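Local coordinates for YchF GTP-binding protein (Schizosaccharomyces pombe, PDB 1NI3) that hydrolyses ATP, and GTP with lower efficiency, and negatively regulates the G2/M transition of the cell cycle, at residues E160-G165 with K183-I188; E190-Y195 with E214-L219; W321-G326 with P330-V335; F356-E361 with R365-Y370. All coordinates share one frame; numbering follows the deposited sequence.

Contact 1. Residues E160-G165 with K183-I188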
loop_
_atom_site.group_PDB
_atom_site.type_symbol
_atom_site.label_atom_id
_atom_site.label_comp_id
_atom_site.label_asym_id
_atom_site.label_seq_id
_atom_site.Cartn_x
_atom_site.Cartn_y
_atom_site.Cartn_z
ATOM N N GLU A 160 -26.477 0.555 -2.499
ATOM C CA GLU A 160 -27.935 0.675 -2.383
ATOM C C GLU A 160 -28.405 1.998 -2.996
ATOM O O GLU A 160 -29.254 2.013 -3.891
ATOM C CB GLU A 160 -28.331 0.605 -0.902
ATOM C CG GLU A 160 -29.842 0.621 -0.606
ATOM C CD GLU A 160 -30.559 -0.639 -1.056
ATOM O OE1 GLU A 160 -31.640 -0.927 -0.495
ATOM O OE2 GLU A 160 -30.063 -1.325 -1.984
ATOM N N LYS A 161 -27.838 3.100 -2.512
ATOM C CA LYS A 161 -28.198 4.418 -3.000
ATOM C C LYS A 161 -27.868 4.567 -4.469
ATOM O O LYS A 161 -28.722 4.913 -5.282
ATOM C CB LYS A 161 -27.488 5.499 -2.172
ATOM C CG LYS A 161 -27.933 6.926 -2.478
ATOM C CD LYS A 161 -27.302 7.446 -3.768
ATOM C CE LYS A 161 -27.884 8.780 -4.235
ATOM N NZ LYS A 161 -27.128 9.322 -5.416
ATOM N N HIS A 162 -26.618 4.305 -4.817
ATOM C CA HIS A 162 -26.196 4.422 -6.213
ATOM C C HIS A 162 -27.075 3.548 -7.106
ATOM O O HIS A 162 -27.485 3.961 -8.194
ATOM C CB HIS A 162 -24.728 4.006 -6.358
ATOM C CG HIS A 162 -24.182 4.202 -7.728
ATOM N ND1 HIS A 162 -24.515 3.383 -8.782
ATOM C CD2 HIS A 162 -23.369 5.162 -8.236
ATOM C CE1 HIS A 162 -23.939 3.830 -9.883
ATOM N NE2 HIS A 162 -23.238 4.910 -9.575
ATOM N N LEU A 163 -27.363 2.339 -6.630
ATOM C CA LEU A 163 -28.208 1.397 -7.359
ATOM C C LEU A 163 -29.603 1.998 -7.487
ATOM O O LEU A 163 -30.271 1.841 -8.509
ATOM C CB LEU A 163 -28.270 0.062 -6.616
ATOM C CG LEU A 163 -29.156 -1.016 -7.229
ATOM C CD1 LEU A 163 -28.882 -1.142 -8.716
ATOM C CD2 LEU A 163 -28.906 -2.330 -6.520
ATOM N N GLU A 164 -30.038 2.681 -6.434
ATOM C CA GLU A 164 -31.338 3.335 -6.438
ATOM C C GLU A 164 -31.351 4.370 -7.562
ATOM O O GLU A 164 -32.356 4.544 -8.247
ATOM C CB GLU A 164 -31.579 4.023 -5.092
ATOM C CG GLU A 164 -32.240 5.398 -5.191
ATOM C CD GLU A 164 -31.770 6.358 -4.106
ATOM O OE1 GLU A 164 -32.065 6.118 -2.914
ATOM O OE2 GLU A 164 -31.096 7.355 -4.446
ATOM N N GLY A 165 -30.224 5.052 -7.746
ATOM C CA GLY A 165 -30.126 6.069 -8.779
ATOM C C GLY A 165 -30.249 5.542 -10.197
ATOM O O GLY A 165 -30.841 6.187 -11.069
ATOM N N LYS A 183 -28.306 -0.871 -18.397
ATOM C CA LYS A 183 -28.969 -1.942 -17.653
ATOM C C LYS A 183 -27.967 -3.014 -17.223
ATOM O O LYS A 183 -27.998 -3.485 -16.085
ATOM C CB LYS A 183 -30.073 -2.592 -18.497
ATOM C CG LYS A 183 -31.230 -1.673 -18.854
ATOM C CD LYS A 183 -32.281 -2.415 -19.671
ATOM C CE LYS A 183 -33.302 -1.474 -20.309
ATOM N NZ LYS A 183 -34.059 -0.652 -19.315
ATOM N N GLU A 184 -27.087 -3.403 -18.141
ATOM C CA GLU A 184 -26.066 -4.407 -17.854
ATOM C C GLU A 184 -25.302 -3.951 -16.611
ATOM O O GLU A 184 -24.920 -4.762 -15.772
ATOM C CB GLU A 184 -25.101 -4.538 -19.042
ATOM C CG GLU A 184 -23.958 -5.548 -18.842
ATOM C CD GLU A 184 -22.568 -4.941 -19.050
ATOM O OE1 GLU A 184 -21.568 -5.699 -19.043
ATOM O OE2 GLU A 184 -22.473 -3.705 -19.205
ATOM N N GLU A 185 -25.098 -2.640 -16.502
ATOM C CA GLU A 185 -24.382 -2.051 -15.376
ATOM C C GLU A 185 -25.169 -2.250 -14.088
ATOM O O GLU A 185 -24.607 -2.551 -13.032
ATOM C CB GLU A 185 -24.180 -0.553 -15.609
ATOM C CG GLU A 185 -23.074 0.052 -14.752
ATOM C CD GLU A 185 -23.061 1.568 -14.770
ATOM O OE1 GLU A 185 -23.266 2.149 -15.856
ATOM O OE2 GLU A 185 -22.825 2.181 -13.704
ATOM N N GLN A 186 -26.481 -2.068 -14.185
ATOM C CA GLN A 186 -27.367 -2.218 -13.042
ATOM C C GLN A 186 -27.379 -3.672 -12.584
ATOM O O GLN A 186 -27.438 -3.953 -11.390
ATOM C CB GLN A 186 -28.783 -1.759 -13.418
ATOM C CG GLN A 186 -29.770 -1.739 -12.258
ATOM C CD GLN A 186 -30.897 -0.734 -12.460
ATOM O OE1 GLN A 186 -31.822 -0.655 -11.653
ATOM N NE2 GLN A 186 -30.811 0.053 -13.528
ATOM N N ALA A 187 -27.314 -4.598 -13.533
ATOM C CA ALA A 187 -27.315 -6.011 -13.187
ATOM C C ALA A 187 -26.042 -6.342 -12.399
ATOM O O ALA A 187 -26.062 -7.174 -11.484
ATOM C CB ALA A 187 -27.381 -6.857 -14.440
ATOM N N ILE A 188 -24.945 -5.678 -12.760
ATOM C CA ILE A 188 -23.656 -5.876 -12.115
ATOM C C ILE A 188 -23.644 -5.205 -10.747
ATOM O O ILE A 188 -23.261 -5.823 -9.752
ATOM C CB ILE A 188 -22.535 -5.298 -12.984
ATOM C CG1 ILE A 188 -22.507 -6.054 -14.310
ATOM C CG2 ILE A 188 -21.197 -5.378 -12.254
ATOM C CD1 ILE A 188 -21.515 -5.529 -15.314
#
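His162 and Leu163 carry the helix 140-168 side of this contact, meeting Glu185 and Gln186 on helix 179-199. The imidazole of His162 turns its edge to the other helix, with CE1 4.3 Å from Glu185 OE2, which lies near the ring plane. This is proximity rather than a bond, since NE2 stays 5.0 Å from that oxygen. Two polar groups suit this partly exposed margin, where the carboxylate could bias the ring toward protonation. His162 also touches Leu219, and Glu185 packs on Ile215 of helix 210-217. One residue on, Leu163 sends CD1 across the gap to Gln186 CG at 3.7 Å. The two side chains cross at about a right angle, a methyl branch of the leucine resting against the methylene portion of the glutamine. CG of Gln186 is anti to the backbone N (chi1 -174°) and the chain continues extended, which sets CG against Leu163 CD1 and carries NE2 on to Thr170. There NE2 donates to Thr170 OG1 and weakly to Leu166 O; glutamine suits the place, with a methylene for the leucine and an amide for Thr170. Leucine fits the buried position, because Ile189 and Glu190 also pack on it. The two segments run in opposite directions, as expected of the antiparallel, coiled-coil-like helical hairpin that YchF proteins carry as an insertion in the G domain.

Contact 2. Residues E190-Y195 with E214-L219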
loop_
_atom_site.group_PDB
_atom_site.type_symbol
_atom_site.label_atom_id
_atom_site.label_comp_id
_atom_site.label_asym_id
_atom_site.label_seq_id
_atom_site.Cartn_x
_atom_site.Cartn_y
_atom_site.Cartn_z
ATOM N N GLU A 190 -25.919 -4.783 -9.020
ATOM C CA GLU A 190 -26.792 -5.650 -8.248
ATOM C C GLU A 190 -25.965 -6.744 -7.576
ATOM O O GLU A 190 -26.121 -7.007 -6.383
ATOM C CB GLU A 190 -27.831 -6.283 -9.169
ATOM C CG GLU A 190 -29.146 -6.652 -8.492
ATOM C CD GLU A 190 -29.886 -5.434 -7.981
ATOM O OE1 GLU A 190 -29.781 -5.134 -6.768
ATOM O OE2 GLU A 190 -30.567 -4.770 -8.797
ATOM N N LYS A 191 -25.093 -7.384 -8.352
ATOM C CA LYS A 191 -24.226 -8.438 -7.831
ATOM C C LYS A 191 -23.293 -7.868 -6.770
ATOM O O LYS A 191 -23.047 -8.504 -5.752
ATOM C CB LYS A 191 -23.387 -9.054 -8.959
ATOM C CG LYS A 191 -24.141 -9.981 -9.905
ATOM C CD LYS A 191 -23.221 -10.504 -11.021
ATOM C CE LYS A 191 -21.992 -11.224 -10.471
ATOM N NZ LYS A 191 -21.011 -11.543 -11.546
ATOM N N VAL A 192 -22.765 -6.671 -7.027
ATOM C CA VAL A 192 -21.863 -6.005 -6.085
ATOM C C VAL A 192 -22.572 -5.895 -4.736
ATOM O O VAL A 192 -21.966 -6.133 -3.688
ATOM C CB VAL A 192 -21.501 -4.593 -6.556
ATOM C CG1 VAL A 192 -20.703 -3.882 -5.492
ATOM C CG2 VAL A 192 -20.711 -4.681 -7.845
ATOM N N TYR A 193 -23.851 -5.527 -4.772
ATOM C CA TYR A 193 -24.644 -5.392 -3.562
ATOM C C TYR A 193 -24.823 -6.787 -2.991
ATOM O O TYR A 193 -24.486 -7.050 -1.835
ATOM C CB TYR A 193 -26.006 -4.798 -3.889
ATOM C CG TYR A 193 -26.787 -4.412 -2.658
ATOM C CD1 TYR A 193 -26.581 -3.184 -2.030
ATOM C CD2 TYR A 193 -27.717 -5.287 -2.104
ATOM C CE1 TYR A 193 -27.290 -2.833 -0.880
ATOM C CE2 TYR A 193 -28.429 -4.957 -0.959
ATOM C CZ TYR A 193 -28.212 -3.730 -0.349
ATOM O OH TYR A 193 -28.926 -3.408 0.780
ATOM N N GLN A 194 -25.369 -7.674 -3.816
ATOM C CA GLN A 194 -25.579 -9.072 -3.451
ATOM C C GLN A 194 -24.390 -9.570 -2.631
ATOM O O GLN A 194 -24.562 -10.122 -1.551
ATOM C CB GLN A 194 -25.693 -9.913 -4.726
ATOM C CG GLN A 194 -27.105 -10.300 -5.141
ATOM C CD GLN A 194 -27.548 -11.606 -4.503
ATOM O OE1 GLN A 194 -26.946 -12.659 -4.736
ATOM N NE2 GLN A 194 -28.601 -11.547 -3.695
ATOM N N TYR A 195 -23.186 -9.367 -3.164
ATOM C CA TYR A 195 -21.954 -9.807 -2.509
ATOM C C TYR A 195 -21.806 -9.143 -1.150
ATOM O O TYR A 195 -21.763 -9.815 -0.123
ATOM C CB TYR A 195 -20.726 -9.467 -3.380
ATOM C CG TYR A 195 -19.485 -10.311 -3.115
ATOM C CD1 TYR A 195 -19.249 -11.486 -3.833
ATOM C CD2 TYR A 195 -18.554 -9.946 -2.130
ATOM C CE1 TYR A 195 -18.123 -12.283 -3.575
ATOM C CE2 TYR A 195 -17.422 -10.735 -1.871
ATOM C CZ TYR A 195 -17.219 -11.902 -2.595
ATOM O OH TYR A 195 -16.130 -12.703 -2.322
ATOM N N GLU A 214 -13.866 -3.040 -13.595
ATOM C CA GLU A 214 -13.913 -1.688 -14.119
ATOM C C GLU A 214 -15.046 -0.899 -13.479
ATOM O O GLU A 214 -14.847 0.199 -12.954
ATOM C CB GLU A 214 -14.114 -1.760 -15.623
ATOM C CG GLU A 214 -14.056 -0.449 -16.327
ATOM C CD GLU A 214 -14.251 -0.615 -17.796
ATOM O OE1 GLU A 214 -15.299 -1.181 -18.177
ATOM O OE2 GLU A 214 -13.351 -0.207 -18.564
ATOM N N ILE A 215 -16.243 -1.464 -13.523
ATOM C CA ILE A 215 -17.395 -0.792 -12.939
ATOM C C ILE A 215 -17.147 -0.549 -11.465
ATOM O O ILE A 215 -17.221 0.577 -10.998
ATOM C CB ILE A 215 -18.665 -1.627 -13.105
ATOM C CG1 ILE A 215 -19.030 -1.682 -14.591
ATOM C CG2 ILE A 215 -19.801 -1.034 -12.277
ATOM C CD1 ILE A 215 -20.212 -2.535 -14.913
ATOM N N ILE A 216 -16.839 -1.603 -10.730
ATOM C CA ILE A 216 -16.590 -1.436 -9.316
ATOM C C ILE A 216 -15.642 -0.265 -9.020
ATOM O O ILE A 216 -15.992 0.624 -8.245
ATOM C CB ILE A 216 -16.060 -2.740 -8.726
ATOM C CG1 ILE A 216 -17.115 -3.835 -8.919
ATOM C CG2 ILE A 216 -15.766 -2.570 -7.243
ATOM C CD1 ILE A 216 -16.737 -5.182 -8.360
ATOM N N ASN A 217 -14.471 -0.226 -9.653
ATOM C CA ASN A 217 -13.530 0.880 -9.409
ATOM C C ASN A 217 -14.186 2.258 -9.420
ATOM O O ASN A 217 -13.767 3.172 -8.697
ATOM C CB ASN A 217 -12.397 0.868 -10.428
ATOM C CG ASN A 217 -11.443 -0.256 -10.201
ATOM O OD1 ASN A 217 -11.101 -0.579 -9.063
ATOM N ND2 ASN A 217 -10.971 -0.848 -11.285
ATOM N N SER A 218 -15.201 2.416 -10.256
ATOM C CA SER A 218 -15.891 3.690 -10.340
ATOM C C SER A 218 -16.665 3.952 -9.057
ATOM O O SER A 218 -17.170 5.051 -8.859
ATOM C CB SER A 218 -16.880 3.686 -11.492
ATOM O OG SER A 218 -17.929 2.752 -11.223
ATOM N N LEU A 219 -16.766 2.961 -8.182
ATOM C CA LEU A 219 -17.507 3.172 -6.946
ATOM C C LEU A 219 -16.625 3.510 -5.750
ATOM O O LEU A 219 -17.126 3.814 -4.662
ATOM C CB LEU A 219 -18.343 1.942 -6.612
ATOM C CG LEU A 219 -19.295 1.453 -7.702
ATOM C CD1 LEU A 219 -20.020 0.221 -7.205
ATOM C CD2 LEU A 219 -20.272 2.552 -8.068
#
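In the helical region inserted in the G domain, Val192 of helix 179-199 packs against Ile216 of helix 210-217 and Leu219. The buried valine is the single side chain of its segment to make close contact, and it divides the work between its two methyls. CG2, anti to the carbonyl carbon, lies 3.8 Å from Ile216 CG1 and 4.0 Å from Ile216 CD1. Ile216 has its CG1 likewise anti to the carbonyl carbon (chi1 -61°), and its chain runs on extended to CD1, so a whole flank of the isoleucine is presented; the two side chains lie alongside, pointing opposite ways. The other methyl, Val192 CG1, faces Leu219 CD1 more distantly, at 4.5 Å. Here helix 210-217 joins the hairpin formed by helices 140-168 and 179-199: Leu219 also touches Phe158, while Ile215 packs on Ile188 and Ile189. Beta-branched Val192 and Ile216 suit the place where their CA atoms are 7.7 Å apart, and Leu219 adds a branched apolar end at the looser side. From the connection between the helices, Ile203 touches Val192 and Trp208 touches Ile216. Exposed Lys191 turns its NZ to Glu212 OE1 of helix 210-217 in a salt bridge.

Contact 3. Residues W321-G326 with P330-V335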
loop_
_atom_site.group_PDB
_atom_site.type_symbol
_atom_site.label_atom_id
_atom_site.label_comp_id
_atom_site.label_asym_id
_atom_site.label_seq_id
_atom_site.Cartn_x
_atom_site.Cartn_y
_atom_site.Cartn_z
ATOM N N TRP A 321 12.407 5.523 -9.626
ATOM C CA TRP A 321 11.119 6.101 -9.990
ATOM C C TRP A 321 9.978 5.097 -9.877
ATOM O O TRP A 321 10.039 4.010 -10.444
ATOM C CB TRP A 321 11.183 6.663 -11.413
ATOM C CG TRP A 321 12.342 7.590 -11.628
ATOM C CD1 TRP A 321 13.648 7.243 -11.854
ATOM C CD2 TRP A 321 12.317 9.020 -11.536
ATOM N NE1 TRP A 321 14.436 8.371 -11.896
ATOM C CE2 TRP A 321 13.648 9.469 -11.708
ATOM C CE3 TRP A 321 11.304 9.959 -11.317
ATOM C CZ2 TRP A 321 13.984 10.822 -11.673
ATOM C CZ3 TRP A 321 11.645 11.311 -11.280
ATOM C CH2 TRP A 321 12.980 11.726 -11.459
ATOM N N THR A 322 8.930 5.455 -9.147
ATOM C CA THR A 322 7.815 4.533 -8.997
ATOM C C THR A 322 6.884 4.504 -10.204
ATOM O O THR A 322 6.487 5.544 -10.715
ATOM C CB THR A 322 6.973 4.871 -7.766
ATOM O OG1 THR A 322 7.742 4.641 -6.582
ATOM C CG2 THR A 322 5.716 4.013 -7.726
ATOM N N ILE A 323 6.534 3.306 -10.659
ATOM C CA ILE A 323 5.613 3.175 -11.785
ATOM C C ILE A 323 4.670 1.988 -11.558
ATOM O O ILE A 323 4.906 1.164 -10.677
ATOM C CB ILE A 323 6.372 3.004 -13.137
ATOM C CG1 ILE A 323 7.272 1.775 -13.075
ATOM C CG2 ILE A 323 7.169 4.256 -13.455
ATOM C CD1 ILE A 323 7.440 1.099 -14.418
ATOM N N ARG A 324 3.603 1.895 -12.345
ATOM C CA ARG A 324 2.667 0.791 -12.175
ATOM C C ARG A 324 3.128 -0.478 -12.862
ATOM O O ARG A 324 3.666 -0.439 -13.972
ATOM C CB ARG A 324 1.270 1.179 -12.667
ATOM C CG ARG A 324 0.490 1.998 -11.665
ATOM C CD ARG A 324 0.096 1.154 -10.470
ATOM N NE ARG A 324 -1.164 0.441 -10.682
ATOM C CZ ARG A 324 -2.363 1.019 -10.602
ATOM N NH1 ARG A 324 -2.468 2.319 -10.313
ATOM N NH2 ARG A 324 -3.461 0.302 -10.809
ATOM N N LYS A 325 2.894 -1.598 -12.186
ATOM C CA LYS A 325 3.283 -2.921 -12.654
ATOM C C LYS A 325 3.256 -3.141 -14.159
ATOM O O LYS A 325 4.041 -3.926 -14.677
ATOM C CB LYS A 325 2.416 -3.989 -11.982
ATOM C CG LYS A 325 3.185 -4.959 -11.087
ATOM C CD LYS A 325 3.304 -6.360 -11.696
ATOM C CE LYS A 325 4.232 -6.412 -12.916
ATOM N NZ LYS A 325 4.232 -7.747 -13.611
ATOM N N GLY A 326 2.366 -2.472 -14.878
ATOM C CA GLY A 326 2.341 -2.707 -16.312
ATOM C C GLY A 326 2.583 -1.487 -17.167
ATOM O O GLY A 326 2.174 -1.441 -18.324
ATOM N N PRO A 330 7.124 4.874 -22.665
ATOM C CA PRO A 330 6.758 6.290 -22.801
ATOM C C PRO A 330 6.226 6.882 -21.497
ATOM O O PRO A 330 6.772 7.863 -20.983
ATOM C CB PRO A 330 5.708 6.272 -23.908
ATOM C CG PRO A 330 6.143 5.113 -24.759
ATOM C CD PRO A 330 6.488 4.064 -23.719
ATOM N N GLN A 331 5.169 6.280 -20.958
ATOM C CA GLN A 331 4.578 6.755 -19.710
ATOM C C GLN A 331 5.629 6.813 -18.611
ATOM O O GLN A 331 5.746 7.814 -17.907
ATOM C CB GLN A 331 3.432 5.835 -19.278
ATOM C CG GLN A 331 2.284 5.772 -20.262
ATOM C CD GLN A 331 2.648 5.005 -21.523
ATOM O OE1 GLN A 331 2.228 5.363 -22.621
ATOM N NE2 GLN A 331 3.411 3.928 -21.366
ATOM N N ALA A 332 6.385 5.730 -18.468
ATOM C CA ALA A 332 7.440 5.651 -17.459
ATOM C C ALA A 332 8.335 6.879 -17.537
ATOM O O ALA A 332 8.662 7.492 -16.528
ATOM C CB ALA A 332 8.273 4.402 -17.676
ATOM N N ALA A 333 8.739 7.222 -18.752
ATOM C CA ALA A 333 9.592 8.374 -18.973
ATOM C C ALA A 333 8.834 9.643 -18.600
ATOM O O ALA A 333 9.407 10.592 -18.060
ATOM C CB ALA A 333 10.017 8.424 -20.425
ATOM N N GLY A 334 7.538 9.656 -18.896
ATOM C CA GLY A 334 6.732 10.818 -18.590
ATOM C C GLY A 334 6.877 11.179 -17.130
ATOM O O GLY A 334 6.848 12.351 -16.759
ATOM N N VAL A 335 7.042 10.153 -16.300
ATOM C CA VAL A 335 7.190 10.327 -14.856
ATOM C C VAL A 335 8.210 11.420 -14.482
ATOM O O VAL A 335 7.930 12.281 -13.644
ATOM C CB VAL A 335 7.591 8.990 -14.196
ATOM C CG1 VAL A 335 7.774 9.169 -12.701
ATOM C CG2 VAL A 335 6.519 7.943 -14.472
#
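Trp321 has its CG anti to the carbonyl carbon (chi1 -52°), and Val335 holds CG1 anti to its backbone N (chi1 179°), a pairing that brings indole CE3 within 3.9 Å of Val335 CG1. The methyl comes to the ring obliquely as the indole and the valine pass head to tail. The indole NE1 is hydrogen-bonded to Thr312 OG1 on strand 307-312. This is the beta-grasp arrangement of the TGS domain, a ubiquitin-like fold: strands 307-312 and 317-324 form an antiparallel hairpin, and helix 329-336 lies against it. The short strand and helix axes approach to 8.8 Å and run at 145°, closer to antiparallel than to parallel. Alternation along the strand turns Trp321 and Ile323 to the helix and Thr322 away, where its OG1 bonds Tyr302 OH. Ala332 suits the closest backbone approach, its CA lying 6.5 Å from that of Ile323. Buried Ile323, also packed on Ile308 and Met379, crosses Val335 at about a right angle. Its CG2 does double duty, resting 4.4 Å from Ala332 CB and 3.9 Å from Val335 CG2.

Contact 4. Residues F356-E361 with R365-Y370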
loop_
_atom_site.group_PDB
_atom_site.type_symbol
_atom_site.label_atom_id
_atom_site.label_comp_id
_atom_site.label_asym_id
_atom_site.label_seq_id
_atom_site.Cartn_x
_atom_site.Cartn_y
_atom_site.Cartn_z
ATOM N N PHE A 356 24.076 -5.473 -13.370
ATOM C CA PHE A 356 24.651 -6.057 -12.162
ATOM C C PHE A 356 25.694 -7.108 -12.487
ATOM O O PHE A 356 26.605 -7.365 -11.692
ATOM C CB PHE A 356 23.580 -6.707 -11.296
ATOM C CG PHE A 356 24.142 -7.526 -10.173
ATOM C CD1 PHE A 356 24.828 -6.917 -9.128
ATOM C CD2 PHE A 356 24.033 -8.910 -10.185
ATOM C CE1 PHE A 356 25.407 -7.682 -8.104
ATOM C CE2 PHE A 356 24.605 -9.682 -9.168
ATOM C CZ PHE A 356 25.292 -9.068 -8.130
ATOM N N ASP A 357 25.553 -7.731 -13.652
ATOM C CA ASP A 357 26.504 -8.762 -14.061
ATOM C C ASP A 357 27.751 -8.196 -14.739
ATOM O O ASP A 357 28.787 -8.859 -14.780
ATOM C CB ASP A 357 25.820 -9.779 -14.984
ATOM C CG ASP A 357 24.777 -10.608 -14.258
ATOM O OD1 ASP A 357 25.060 -11.091 -13.135
ATOM O OD2 ASP A 357 23.674 -10.795 -14.812
ATOM N N TYR A 358 27.657 -6.975 -15.254
ATOM C CA TYR A 358 28.789 -6.369 -15.938
ATOM C C TYR A 358 29.450 -5.239 -15.180
ATOM O O TYR A 358 30.515 -4.757 -15.573
ATOM C CB TYR A 358 28.362 -5.876 -17.301
ATOM C CG TYR A 358 28.099 -7.008 -18.250
ATOM C CD1 TYR A 358 27.040 -7.887 -18.041
ATOM C CD2 TYR A 358 28.914 -7.202 -19.367
ATOM C CE1 TYR A 358 26.801 -8.936 -18.924
ATOM C CE2 TYR A 358 28.685 -8.240 -20.253
ATOM C CZ TYR A 358 27.627 -9.100 -20.029
ATOM O OH TYR A 358 27.405 -10.116 -20.926
ATOM N N LYS A 359 28.802 -4.789 -14.116
ATOM C CA LYS A 359 29.367 -3.744 -13.286
ATOM C C LYS A 359 29.813 -2.498 -14.058
ATOM O O LYS A 359 30.844 -1.926 -13.731
ATOM C CB LYS A 359 30.565 -4.312 -12.519
ATOM C CG LYS A 359 30.533 -5.820 -12.267
ATOM C CD LYS A 359 29.380 -6.250 -11.378
ATOM C CE LYS A 359 29.682 -7.557 -10.644
ATOM N NZ LYS A 359 28.615 -7.964 -9.683
ATOM N N THR A 360 29.062 -2.094 -15.085
ATOM C CA THR A 360 29.396 -0.895 -15.877
ATOM C C THR A 360 28.633 -0.857 -17.193
ATOM O O THR A 360 28.455 -1.880 -17.846
ATOM C CB THR A 360 30.889 -0.824 -16.231
ATOM O OG1 THR A 360 31.134 0.329 -17.044
ATOM C CG2 THR A 360 31.302 -2.053 -16.994
ATOM N N GLU A 361 28.201 0.332 -17.590
ATOM C CA GLU A 361 27.456 0.484 -18.829
ATOM C C GLU A 361 28.186 -0.139 -20.016
ATOM O O GLU A 361 27.660 -1.043 -20.666
ATOM C CB GLU A 361 27.203 1.959 -19.102
ATOM C CG GLU A 361 26.090 2.208 -20.088
ATOM C CD GLU A 361 25.849 3.680 -20.295
ATOM O OE1 GLU A 361 25.842 4.412 -19.280
ATOM O OE2 GLU A 361 25.662 4.102 -21.458
ATOM N N ARG A 365 27.081 -2.943 -22.508
ATOM C CA ARG A 365 26.810 -2.246 -23.764
ATOM C C ARG A 365 27.581 -2.911 -24.898
ATOM O O ARG A 365 27.159 -2.902 -26.060
ATOM C CB ARG A 365 27.229 -0.787 -23.656
ATOM C CG ARG A 365 26.894 0.027 -24.868
ATOM C CD ARG A 365 26.861 1.484 -24.496
ATOM N NE ARG A 365 26.238 2.284 -25.536
ATOM C CZ ARG A 365 25.853 3.541 -25.362
ATOM N NH1 ARG A 365 26.035 4.128 -24.184
ATOM N NH2 ARG A 365 25.282 4.212 -26.356
ATOM N N ALA A 366 28.718 -3.493 -24.532
ATOM C CA ALA A 366 29.589 -4.186 -25.462
ATOM C C ALA A 366 29.021 -5.570 -25.714
ATOM O O ALA A 366 29.258 -6.164 -26.765
ATOM C CB ALA A 366 30.982 -4.293 -24.874
ATOM N N ALA A 367 28.275 -6.080 -24.738
ATOM C CA ALA A 367 27.652 -7.397 -24.847
ATOM C C ALA A 367 26.233 -7.259 -25.407
ATOM O O ALA A 367 25.403 -8.163 -25.282
ATOM C CB ALA A 367 27.619 -8.078 -23.486
ATOM N N GLY A 368 25.965 -6.109 -26.022
ATOM C CA GLY A 368 24.660 -5.858 -26.611
ATOM C C GLY A 368 23.546 -5.597 -25.613
ATOM O O GLY A 368 22.447 -5.168 -25.992
ATOM N N LYS A 369 23.824 -5.856 -24.337
ATOM C CA LYS A 369 22.842 -5.664 -23.281
ATOM C C LYS A 369 22.421 -4.214 -23.063
ATOM O O LYS A 369 21.764 -3.910 -22.070
ATOM C CB LYS A 369 23.361 -6.268 -21.976
ATOM C CG LYS A 369 22.904 -7.709 -21.755
ATOM C CD LYS A 369 23.166 -8.591 -22.979
ATOM C CE LYS A 369 22.274 -9.850 -22.986
ATOM N NZ LYS A 369 22.462 -10.774 -21.815
ATOM N N TYR A 370 22.790 -3.314 -23.969
ATOM C CA TYR A 370 22.346 -1.934 -23.816
ATOM C C TYR A 370 21.178 -1.760 -24.763
ATOM O O TYR A 370 21.218 -0.959 -25.701
ATOM C CB TYR A 370 23.442 -0.942 -24.179
ATOM C CG TYR A 370 23.114 0.490 -23.776
ATOM C CD1 TYR A 370 23.264 0.920 -22.456
ATOM C CD2 TYR A 370 22.707 1.424 -24.726
ATOM C CE1 TYR A 370 23.027 2.248 -22.100
ATOM C CE2 TYR A 370 22.458 2.751 -24.386
ATOM C CZ TYR A 370 22.629 3.162 -23.075
ATOM O OH TYR A 370 22.435 4.485 -22.753
#
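Arg365 grips Glu361 twice. Its backbone N donates to Glu361 O at 2.7 Å, the i to i+4 bond of a helical turn. Its CG is anti to the backbone N (chi1 -176°), and the extended chain beyond runs beside the glutamate in the same direction, carrying NH1 to a salt bridge with Glu361 OE2 at 2.8 Å. The oxygen sits at the edge of the guanidinium, the two planar groups side by side and only 16° apart. Ala367, where the chain leaves the helix, sets its CB 3.4 Å from Tyr358 CE2; the small methyl of alanine meets the phenol ring obliquely. Gly368 follows with positive phi, which glycine tolerates easily. Tyr370 brings the chain back: its ring, 7° from the carboxylate plane, lies against the guanidinium face with CE2 over the centre, 3.6 Å from the plane, while CE1 is 3.7 Å from Glu361 CG. With an alanine in place of Glu361, Arg365 would probably lose its charge mate and its guanidinium be freer to turn. Within the TGS domain, helix 361-366 follows helix 352-358 and borders strand 346-350, where Met350 touches both Glu361 and Tyr370 and Glu348 accepts the tyrosine hydroxyl's hydrogen bond.

How the contacts relate
Contacts 1 and 2 lie about 8 Å apart, centre to centre, and share helix 179-199, which packs against helix 140-168 in one and helix 210-217 in the other. Contact 2 is fully buried and purely aliphatic, whereas contact 1 mixes a buried leucine with polar side chains at its margin. Contacts 3 and 4 belong to the TGS domain, their centres about 23 Å apart. Contact 3 is partly buried and joins strand to helix through apolar groups. Contact 4, on the surface and about 55 Å from contact 1 between centres, alone among the four has a hydrogen bond and a salt bridge between its segments.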